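Local coordinates for GTN Reductase (Agrobacterium tumefaciens, PDB 5N6G), which binds flavin mononucleotide and, as an ene-reductase of the Old Yellow Enzyme family, probably reduces activated carbon-carbon double bonds with NADH or NADPH as electron source, at residues L155-Y160 with L211-D216; A291-A296 with G300-N305; G328-F331 with D336-R339. One frame throughout, in Å; residues are numbered along the deposited sequence. Where two conformers were deposited one is given.

Interaction 1. Residues L155-Y160 with L211-D216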
loop_
_atom_site.group_PDB
_atom_site.type_symbol
_atom_site.label_atom_id
_atom_site.label_comp_id
_atom_site.label_asym_id
_atom_site.label_seq_id
_atom_site.Cartn_x
_atom_site.Cartn_y
_atom_site.Cartn_z
ATOM N N LEU A 155 8.989 19.184 3.594
ATOM C CA LEU A 155 10.059 18.337 3.104
ATOM C C LEU A 155 9.539 16.959 2.739
ATOM O O LEU A 155 9.959 16.370 1.737
ATOM C CB LEU A 155 11.159 18.242 4.159
ATOM C CG LEU A 155 11.922 19.553 4.394
ATOM C CD1 LEU A 155 12.885 19.362 5.541
ATOM C CD2 LEU A 155 12.665 19.960 3.149
ATOM N N ILE A 156 8.606 16.424 3.521
ATOM C CA ILE A 156 8.055 15.118 3.178
ATOM C C ILE A 156 7.250 15.192 1.888
ATOM O O ILE A 156 7.289 14.270 1.065
ATOM C CB ILE A 156 7.223 14.571 4.344
ATOM C CG1 ILE A 156 8.162 14.222 5.503
ATOM C CG2 ILE A 156 6.418 13.327 3.944
ATOM C CD1 ILE A 156 7.435 13.853 6.802
ATOM N N LEU A 157 6.491 16.277 1.689
ATOM C CA LEU A 157 5.770 16.422 0.428
ATOM C C LEU A 157 6.733 16.417 -0.748
ATOM O O LEU A 157 6.453 15.786 -1.775
ATOM C CB LEU A 157 4.920 17.695 0.436
ATOM C CG LEU A 157 3.713 17.637 1.362
ATOM C CD1 LEU A 157 3.044 19.008 1.423
ATOM C CD2 LEU A 157 2.704 16.610 0.918
ATOM N N GLU A 158 7.888 17.090 -0.609
ATOM C CA GLU A 158 8.887 17.048 -1.672
ATOM C C GLU A 158 9.395 15.627 -1.879
ATOM O O GLU A 158 9.666 15.219 -3.020
ATOM C CB GLU A 158 10.041 18.011 -1.368
ATOM C CG GLU A 158 11.070 18.136 -2.488
ATOM C CD GLU A 158 10.466 18.394 -3.887
ATOM O OE1 GLU A 158 9.546 19.241 -4.038
ATOM O OE2 GLU A 158 10.921 17.730 -4.842
ATOM N N ASP A 159 9.511 14.847 -0.792
ATOM C CA ASP A 159 9.940 13.458 -0.935
ATOM C C ASP A 159 8.889 12.629 -1.661
ATOM O O ASP A 159 9.238 11.693 -2.388
ATOM C CB ASP A 159 10.258 12.835 0.428
ATOM C CG ASP A 159 11.533 13.392 1.044
ATOM O OD1 ASP A 159 12.389 13.948 0.298
ATOM O OD2 ASP A 159 11.686 13.251 2.280
ATOM N N TYR A 160 7.594 12.901 -1.436
ATOM C CA TYR A 160 6.576 12.204 -2.224
ATOM C C TYR A 160 6.657 12.590 -3.697
ATOM O O TYR A 160 6.478 11.731 -4.574
ATOM C CB TYR A 160 5.180 12.465 -1.673
ATOM C CG TYR A 160 4.751 11.551 -0.570
ATOM C CD1 TYR A 160 4.316 10.248 -0.823
ATOM C CD2 TYR A 160 4.722 11.995 0.740
ATOM C CE1 TYR A 160 3.908 9.417 0.190
ATOM C CE2 TYR A 160 4.322 11.160 1.758
ATOM C CZ TYR A 160 3.895 9.877 1.471
ATOM O OH TYR A 160 3.492 9.059 2.489
ATOM N N LEU A 211 -3.193 14.011 3.814
ATOM C CA LEU A 211 -3.504 13.034 2.768
ATOM C C LEU A 211 -3.735 13.739 1.444
ATOM O O LEU A 211 -3.203 13.336 0.398
ATOM C CB LEU A 211 -4.725 12.208 3.170
ATOM C CG LEU A 211 -5.162 11.088 2.209
ATOM C CD1 LEU A 211 -5.963 10.039 2.950
ATOM C CD2 LEU A 211 -5.996 11.589 1.042
ATOM N N LEU A 212 -4.551 14.790 1.454
ATOM C CA LEU A 212 -4.917 15.420 0.196
ATOM C C LEU A 212 -3.758 16.225 -0.377
ATOM O O LEU A 212 -3.614 16.311 -1.598
ATOM C CB LEU A 212 -6.167 16.274 0.386
ATOM C CG LEU A 212 -7.414 15.471 0.730
ATOM C CD1 LEU A 212 -8.535 16.423 1.128
ATOM C CD2 LEU A 212 -7.885 14.617 -0.435
ATOM N N GLU A 213 -2.871 16.743 0.474
ATOM C CA GLU A 213 -1.672 17.403 -0.034
ATOM C C GLU A 213 -0.725 16.404 -0.681
ATOM O O GLU A 213 -0.100 16.724 -1.703
ATOM C CB GLU A 213 -0.962 18.172 1.089
ATOM C CG GLU A 213 -1.681 19.453 1.461
ATOM C CD GLU A 213 -1.084 20.184 2.651
ATOM O OE1 GLU A 213 -0.284 19.597 3.401
ATOM O OE2 GLU A 213 -1.437 21.372 2.840
ATOM N N VAL A 214 -0.611 15.198 -0.102
ATOM C CA VAL A 214 0.197 14.145 -0.716
ATOM C C VAL A 214 -0.384 13.776 -2.071
ATOM O O VAL A 214 0.335 13.704 -3.069
ATOM C CB VAL A 214 0.303 12.915 0.209
ATOM C CG1 VAL A 214 0.971 11.754 -0.521
ATOM C CG2 VAL A 214 1.053 13.264 1.495
ATOM N N VAL A 215 -1.702 13.549 -2.133
ATOM C CA VAL A 215 -2.320 13.175 -3.404
ATOM C C VAL A 215 -2.083 14.253 -4.453
ATOM O O VAL A 215 -1.721 13.962 -5.591
ATOM C CB VAL A 215 -3.826 12.898 -3.218
ATOM C CG1 VAL A 215 -4.521 12.757 -4.579
ATOM C CG2 VAL A 215 -4.034 11.665 -2.402
ATOM N N ASP A 216 -2.295 15.515 -4.094
ATOM C CA ASP A 216 -2.151 16.569 -5.077
ATOM C C ASP A 216 -0.686 16.748 -5.500
ATOM O O ASP A 216 -0.422 17.061 -6.664
ATOM C CB ASP A 216 -2.757 17.863 -4.538
ATOM C CG ASP A 216 -4.269 17.763 -4.336
ATOM O OD1 ASP A 216 -4.909 16.894 -4.996
ATOM O OD2 ASP A 216 -4.827 18.555 -3.537
#
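Val214 packs against Leu157 and Tyr160 of the neighbouring helix: CG1 lies over the tyrosine ring, and CG2 fits between the two side chains. CG1 is 3.6 Å from the centroid of the Tyr160 ring and 9° off the ring normal, a CH-pi contact almost straight above the centre. CG2 approaches Leu157 CD2 at 3.8 Å and also borders the CE2 edge of the tyrosine. With CG1 anti to the backbone N (chi1 172°), the two methyls spread over this pair of neighbours. Leu157 reaches further: its CD2 stops 3.7 Å from Val214 N, against the helix backbone, while its CD1 lies beside the extended chain of Glu213, 3.9 Å from OE1. That carboxylate oxygen is hydrogen-bonded to Tyr200 OH, so its polar end is held from outside the pair, at the margin of the apolar contact.

Deeper in, Tyr160 also touches Ile185 of helix 184-189 as well as Ile58 and His100 in loops. The short helix segments run in broadly the same direction, 38° apart, with their axes 9.5 Å from each other. Helices 150-169 and 204-222 precede strands 174-178 and 227-231, neighbours in the parallel barrel, and this side-by-side packing of outer helices is characteristic of the TIM-barrel fold.

Interaction 2. Residues A291-A296 with G300-N305. With FMN (flavin mononucleotide), chain B.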
loop_
_atom_site.group_PDB
_atom_site.type_symbol
_atom_site.label_atom_id
_atom_site.label_comp_id
_atom_site.label_asym_id
_atom_site.label_seq_id
_atom_site.Cartn_x
_atom_site.Cartn_y
_atom_site.Cartn_z
ATOM N N ALA A 291 -20.308 5.066 -2.219
ATOM C CA ALA A 291 -21.222 6.052 -2.790
ATOM C C ALA A 291 -20.719 7.470 -2.589
ATOM O O ALA A 291 -20.961 8.334 -3.441
ATOM C CB ALA A 291 -22.615 5.905 -2.195
ATOM N N ALA A 292 -20.004 7.735 -1.483
ATOM C CA ALA A 292 -19.465 9.080 -1.269
ATOM C C ALA A 292 -18.442 9.415 -2.346
ATOM O O ALA A 292 -18.355 10.557 -2.805
ATOM C CB ALA A 292 -18.837 9.173 0.113
ATOM N N TYR A 293 -17.674 8.417 -2.767
ATOM C CA TYR A 293 -16.709 8.623 -3.836
ATOM C C TYR A 293 -17.423 8.830 -5.165
ATOM O O TYR A 293 -17.150 9.799 -5.888
ATOM C CB TYR A 293 -15.765 7.428 -3.916
ATOM C CG TYR A 293 -14.727 7.525 -5.004
ATOM C CD1 TYR A 293 -13.728 8.506 -4.968
ATOM C CD2 TYR A 293 -14.722 6.632 -6.049
ATOM C CE1 TYR A 293 -12.777 8.581 -5.951
ATOM C CE2 TYR A 293 -13.754 6.702 -7.050
ATOM C CZ TYR A 293 -12.790 7.677 -6.990
ATOM O OH TYR A 293 -11.845 7.757 -7.995
ATOM N N ARG A 294 -18.327 7.908 -5.527
ATOM C CA ARG A 294 -19.003 7.993 -6.824
ATOM C C ARG A 294 -19.840 9.258 -6.937
ATOM O O ARG A 294 -19.897 9.898 -8.008
ATOM C CB ARG A 294 -19.887 6.761 -7.037
ATOM C CG ARG A 294 -19.114 5.480 -7.232
ATOM C CD ARG A 294 -18.394 5.446 -8.558
ATOM N NE ARG A 294 -17.788 4.136 -8.792
ATOM C CZ ARG A 294 -16.515 3.923 -9.102
ATOM N NH1 ARG A 294 -15.671 4.938 -9.256
ATOM N NH2 ARG A 294 -16.083 2.681 -9.285
ATOM N N ASN A 295 -20.545 9.608 -5.858
ATOM C CA ASN A 295 -21.480 10.727 -5.929
ATOM C C ASN A 295 -20.748 12.056 -6.053
ATOM O O ASN A 295 -21.360 13.049 -6.464
ATOM C CB ASN A 295 -22.364 10.747 -4.686
ATOM C CG ASN A 295 -23.365 9.629 -4.660
ATOM O OD1 ASN A 295 -23.597 8.952 -5.661
ATOM N ND2 ASN A 295 -23.978 9.429 -3.503
ATOM N N ALA A 296 -19.473 12.097 -5.668
ATOM C CA ALA A 296 -18.636 13.283 -5.852
ATOM C C ALA A 296 -18.020 13.361 -7.235
ATOM O O ALA A 296 -17.260 14.308 -7.507
ATOM C CB ALA A 296 -17.513 13.313 -4.827
ATOM N N GLY A 300 -12.444 6.497 -10.516
ATOM C CA GLY A 300 -11.360 5.554 -10.372
ATOM C C GLY A 300 -11.872 4.136 -10.249
ATOM O O GLY A 300 -13.005 3.880 -9.849
ATOM N N LEU A 301 -10.992 3.203 -10.575
ATOM C CA LEU A 301 -11.299 1.792 -10.401
ATOM C C LEU A 301 -11.387 1.479 -8.909
ATOM O O LEU A 301 -10.505 1.859 -8.129
ATOM C CB LEU A 301 -10.204 0.943 -11.060
ATOM C CG LEU A 301 -10.540 -0.527 -11.251
ATOM C CD1 LEU A 301 -11.541 -0.684 -12.370
ATOM C CD2 LEU A 301 -9.274 -1.328 -11.539
ATOM N N TRP A 302 -12.451 0.802 -8.504
ATOM C CA TRP A 302 -12.694 0.501 -7.099
ATOM C C TRP A 302 -12.185 -0.915 -6.828
ATOM O O TRP A 302 -12.831 -1.901 -7.226
ATOM C CB TRP A 302 -14.180 0.613 -6.771
ATOM C CG TRP A 302 -14.456 0.619 -5.312
ATOM C CD1 TRP A 302 -14.795 -0.458 -4.534
ATOM C CD2 TRP A 302 -14.402 1.748 -4.429
ATOM N NE1 TRP A 302 -14.952 -0.064 -3.227
ATOM C CE2 TRP A 302 -14.720 1.284 -3.136
ATOM C CE3 TRP A 302 -14.132 3.107 -4.609
ATOM C CZ2 TRP A 302 -14.795 2.133 -2.038
ATOM C CZ3 TRP A 302 -14.166 3.936 -3.520
ATOM C CH2 TRP A 302 -14.489 3.452 -2.250
ATOM N N ILE A 303 -11.052 -1.006 -6.134
ATOM C CA ILE A 303 -10.346 -2.260 -5.894
ATOM C C ILE A 303 -10.549 -2.616 -4.436
ATOM O O ILE A 303 -10.227 -1.819 -3.557
ATOM C CB ILE A 303 -8.840 -2.152 -6.193
ATOM C CG1 ILE A 303 -8.573 -1.626 -7.605
ATOM C CG2 ILE A 303 -8.191 -3.497 -5.919
ATOM C CD1 ILE A 303 -7.076 -1.357 -7.875
ATOM N N ALA A 304 -11.053 -3.806 -4.175
ATOM C CA ALA A 304 -11.333 -4.222 -2.812
ATOM C C ALA A 304 -10.396 -5.342 -2.408
ATOM O O ALA A 304 -9.965 -6.136 -3.237
ATOM C CB ALA A 304 -12.771 -4.709 -2.654
ATOM N N ASN A 305 -10.122 -5.399 -1.109
ATOM C CA ASN A 305 -9.211 -6.363 -0.530
ATOM C C ASN A 305 -9.704 -6.791 0.837
ATOM O O ASN A 305 -10.436 -6.055 1.509
ATOM C CB ASN A 305 -7.813 -5.763 -0.374
ATOM C CG ASN A 305 -6.925 -6.614 0.479
ATOM O OD1 ASN A 305 -6.734 -6.349 1.666
ATOM N ND2 ASN A 305 -6.385 -7.668 -0.110
HETATM N N1 FMN B . -0.363 -4.098 2.958
HETATM C C2 FMN B . 0.155 -2.954 2.403
HETATM O O2 FMN B . -0.566 -1.966 2.137
HETATM N N3 FMN B . 1.498 -2.896 2.102
HETATM C C4 FMN B . 2.427 -3.891 2.346
HETATM O O4 FMN B . 3.599 -3.756 1.995
HETATM C C4A FMN B . 1.878 -5.080 2.959
HETATM N N5 FMN B . 2.686 -6.084 3.192
HETATM C C5A FMN B . 2.123 -7.271 3.628
HETATM C C6 FMN B . 2.948 -8.381 3.770
HETATM C C7 FMN B . 2.420 -9.623 4.092
HETATM C C7M FMN B . 3.353 -10.804 4.203
HETATM C C8 FMN B . 1.043 -9.768 4.288
HETATM C C8M FMN B . 0.431 -11.112 4.576
HETATM C C9 FMN B . 0.212 -8.656 4.171
HETATM C C9A FMN B . 0.745 -7.413 3.833
HETATM N N10 FMN B . -0.082 -6.294 3.594
HETATM C C10 FMN B . 0.456 -5.106 3.185
HETATM C "C1'" FMN B . -1.539 -6.488 3.614
HETATM C "C2'" FMN B . -2.019 -7.138 2.322
HETATM O "O2'" FMN B . -1.814 -6.261 1.209
HETATM C "C3'" FMN B . -3.492 -7.545 2.365
HETATM O "O3'" FMN B . -4.291 -6.409 2.688
HETATM C "C4'" FMN B . -3.794 -8.650 3.375
HETATM O "O4'" FMN B . -2.915 -9.759 3.171
HETATM C "C5'" FMN B . -5.245 -9.091 3.329
HETATM O "O5'" FMN B . -5.559 -9.655 2.040
HETATM P P FMN B . -5.712 -11.245 1.745
HETATM O O1P FMN B . -6.871 -11.705 2.602
HETATM O O2P FMN B . -4.406 -11.868 2.208
HETATM O O3P FMN B . -5.951 -11.330 0.282
#
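Gly300 is gripped at both its amide N and its carbonyl O by two consecutive side chains of the preceding helix. Arg294 NH1 donates to Gly300 O at 2.9 Å, nearly straight at 163°; the acceptor lies in the guanidinium plane, and the donor lies in the carbonyl plane. NH2 adds a weak, longer bond to the same oxygen. Gly300 N in turn donates to Tyr293 OH at 2.9 Å, a more bent bond (140°) received at the edge of the phenol. These bonds tie helix 286-295 to the start of strand 301-305, within the beta-alpha-beta unit that strand 263-267 opens in this TIM barrel.

The arginine chain bends sharply at chi2, which brings its end back toward the strand although its CB does not point there. Asp323 OD2 holds the other end of the guanidinium by a salt bridge to NH2, while NH1 has a second acceptor in Gly298 O. Three acceptors, Gly300 O, Gly298 O and Asp323 OD2, thus restrain the rotation of the group, its charge probably offset by a carboxylate that also accepts Trp302 N.

Behind the polar bonds, Tyr293 and Trp302 run alongside each other with opposite headings, their ring planes 39° apart. Trp302 CZ3 comes 3.7 Å from Tyr293 CD2, and the tyrosine also touches Ile264 of strand 263-267 and Val253 of helix 245-256, so it packs between the barrel and two outer helices. At its far end the strand reaches the cofactor. Asn305 uses both ends of its amide there: ND2 donates to FMN O5' at 3.0 Å and also bonds Ala326 O, whereas OD1 accepts the ribityl hydroxyl O3' at 2.6 Å.

Interaction 3. Residues G328-F331 with D336-R339. With FMN (flavin mononucleotide), chain B.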
loop_
_atom_site.group_PDB
_atom_site.type_symbol
_atom_site.label_atom_id
_atom_site.label_comp_id
_atom_site.label_asym_id
_atom_site.label_seq_id
_atom_site.Cartn_x
_atom_site.Cartn_y
_atom_site.Cartn_z
ATOM N N GLY A 328 -3.829 -10.928 -1.424
ATOM C CA GLY A 328 -2.522 -10.877 -0.802
ATOM C C GLY A 328 -1.923 -12.260 -0.612
ATOM O O GLY A 328 -1.104 -12.715 -1.415
ATOM N N LYS A 329 -2.354 -12.975 0.432
ATOM C CA LYS A 329 -1.728 -14.251 0.753
ATOM C C LYS A 329 -1.863 -15.257 -0.384
ATOM O O LYS A 329 -0.956 -16.060 -0.607
ATOM C CB LYS A 329 -2.319 -14.811 2.044
ATOM C CG LYS A 329 -1.914 -13.986 3.272
ATOM C CD LYS A 329 -2.371 -14.632 4.560
ATOM C CE LYS A 329 -3.875 -14.580 4.701
ATOM N NZ LYS A 329 -4.428 -13.198 4.670
ATOM N N ALA A 330 -2.953 -15.210 -1.145
ATOM C CA ALA A 330 -3.082 -16.158 -2.245
ATOM C C ALA A 330 -2.039 -15.904 -3.329
ATOM O O ALA A 330 -1.598 -16.857 -3.992
ATOM C CB ALA A 330 -4.488 -16.104 -2.841
ATOM N N PHE A 331 -1.632 -14.645 -3.532
ATOM C CA PHE A 331 -0.568 -14.367 -4.498
ATOM C C PHE A 331 0.819 -14.729 -3.971
ATOM O O PHE A 331 1.704 -15.074 -4.764
ATOM C CB PHE A 331 -0.610 -12.897 -4.938
ATOM C CG PHE A 331 -1.226 -12.706 -6.293
ATOM C CD1 PHE A 331 -0.643 -13.294 -7.404
ATOM C CD2 PHE A 331 -2.377 -11.961 -6.459
ATOM C CE1 PHE A 331 -1.186 -13.143 -8.655
ATOM C CE2 PHE A 331 -2.929 -11.799 -7.713
ATOM C CZ PHE A 331 -2.335 -12.397 -8.812
ATOM N N ASP A 336 0.749 -18.208 -10.497
ATOM C CA ASP A 336 -0.255 -18.237 -11.561
ATOM C C ASP A 336 -1.665 -18.265 -10.993
ATOM O O ASP A 336 -2.518 -19.034 -11.439
ATOM C CB ASP A 336 -0.021 -19.428 -12.483
ATOM C CG ASP A 336 -0.048 -20.766 -11.763
ATOM O OD1 ASP A 336 0.061 -20.816 -10.525
ATOM O OD2 ASP A 336 -0.154 -21.799 -12.460
ATOM N N LEU A 337 -1.918 -17.423 -9.995
ATOM C CA LEU A 337 -3.245 -17.338 -9.390
ATOM C C LEU A 337 -4.314 -17.080 -10.441
ATOM O O LEU A 337 -5.411 -17.641 -10.363
ATOM C CB LEU A 337 -3.280 -16.233 -8.335
ATOM C CG LEU A 337 -4.623 -16.061 -7.627
ATOM C CD1 LEU A 337 -5.014 -17.339 -6.872
ATOM C CD2 LEU A 337 -4.556 -14.889 -6.682
ATOM N N VAL A 338 -4.019 -16.224 -11.423
ATOM C CA VAL A 338 -5.027 -15.878 -12.427
ATOM C C VAL A 338 -5.506 -17.129 -13.151
ATOM O O VAL A 338 -6.715 -17.388 -13.254
ATOM C CB VAL A 338 -4.468 -14.832 -13.409
ATOM C CG1 VAL A 338 -5.404 -14.650 -14.599
ATOM C CG2 VAL A 338 -4.260 -13.497 -12.717
ATOM N N ARG A 339 -4.566 -17.937 -13.652
ATOM C CA ARG A 339 -4.941 -19.167 -14.347
ATOM C C ARG A 339 -5.669 -20.137 -13.426
ATOM O O ARG A 339 -6.647 -20.775 -13.830
ATOM C CB ARG A 339 -3.694 -19.820 -14.926
ATOM C CG ARG A 339 -3.979 -21.101 -15.722
ATOM C CD ARG A 339 -2.696 -21.749 -16.180
ATOM N NE ARG A 339 -2.930 -23.119 -16.637
ATOM C CZ ARG A 339 -1.983 -24.048 -16.722
ATOM N NH1 ARG A 339 -0.734 -23.762 -16.380
ATOM N NH2 ARG A 339 -2.286 -25.267 -17.146
HETATM N N1 FMN B . -0.363 -4.098 2.958
HETATM C C2 FMN B . 0.155 -2.954 2.403
HETATM O O2 FMN B . -0.566 -1.966 2.137
HETATM N N3 FMN B . 1.498 -2.896 2.102
HETATM C C4 FMN B . 2.427 -3.891 2.346
HETATM O O4 FMN B . 3.599 -3.756 1.995
HETATM C C4A FMN B . 1.878 -5.080 2.959
HETATM N N5 FMN B . 2.686 -6.084 3.192
HETATM C C5A FMN B . 2.123 -7.271 3.628
HETATM C C6 FMN B . 2.948 -8.381 3.770
HETATM C C7 FMN B . 2.420 -9.623 4.092
HETATM C C7M FMN B . 3.353 -10.804 4.203
HETATM C C8 FMN B . 1.043 -9.768 4.288
HETATM C C8M FMN B . 0.431 -11.112 4.576
HETATM C C9 FMN B . 0.212 -8.656 4.171
HETATM C C9A FMN B . 0.745 -7.413 3.833
HETATM N N10 FMN B . -0.082 -6.294 3.594
HETATM C C10 FMN B . 0.456 -5.106 3.185
HETATM C "C1'" FMN B . -1.539 -6.488 3.614
HETATM C "C2'" FMN B . -2.019 -7.138 2.322
HETATM O "O2'" FMN B . -1.814 -6.261 1.209
HETATM C "C3'" FMN B . -3.492 -7.545 2.365
HETATM O "O3'" FMN B . -4.291 -6.409 2.688
HETATM C "C4'" FMN B . -3.794 -8.650 3.375
HETATM O "O4'" FMN B . -2.915 -9.759 3.171
HETATM C "C5'" FMN B . -5.245 -9.091 3.329
HETATM O "O5'" FMN B . -5.559 -9.655 2.040
HETATM P P FMN B . -5.712 -11.245 1.745
HETATM O O1P FMN B . -6.871 -11.705 2.602
HETATM O O2P FMN B . -4.406 -11.868 2.208
HETATM O O3P FMN B . -5.951 -11.330 0.282
#
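Of the CA atoms, those of Phe331 and Leu337 come nearest, 6.3 Å apart, where helix 329-333 meets the first turn of helix 337-343. The two short helices follow strand 324-327, the last of the TIM barrel, and the first of them begins at the flavin phosphate.

Leu337 is the centre of the apolar contact. Its CD2 sits over one face of the Phe331 ring, 3.7 Å from the centroid and 16° off the normal, a CH-pi contact displaced toward the rim on the CE2 side. Leu337 CB lies over the CE1 end of the same face, 3.7 Å from Phe331 CE1, so the leucine spans that face while the two side chains cross at about a right angle. A chi1 of -180° carries CG away from the backbone N and out across the phenylalanine. The same CD2 also reaches Ala330 CB at 4.0 Å, and Val338 adds a looser touch through CG2 near Phe331 CZ. Ile19 and Met21 of the first barrel strand, with Ala48, take up more of the phenylalanine, joining this pair of helices to the barrel where it closes.

At the N-terminal end of segment 328-331 lies the phosphate site. Gly328 N donates almost straight to FMN O3P at 2.8 Å (171°), and Lys329 N does likewise to O2P. Backbone amides at a helix start are well placed for this, and the helix dipole would probably add to the attraction. The lysine grips O2P twice: its chain bends at chi3 and chi4 and curls back, so that Lys329 NZ lies 2.8 Å from the same FMN O2P that accepts its own backbone N at 2.9 Å.

All three contacts belong to one barrel, but they stand at different distances from its flavin. Interactions 2 and 3 both touch FMN: Asn305 ends one strand at the ribityl chain, while Gly328 and Lys329 follow the next strand at the phosphate, so adjacent strands hold successive parts of the cofactor. Their centres are about 24 Å apart, yet their nearest atoms come within about 4 Å. Interaction 1 packs two outer helices across the barrel from interaction 3, centre to centre about 32 Å, and its Tyr160 side chain remains about 12 Å from the flavin. The side chain of Phe331 lies about 14 Å from bound 2-phenylacrylic acid.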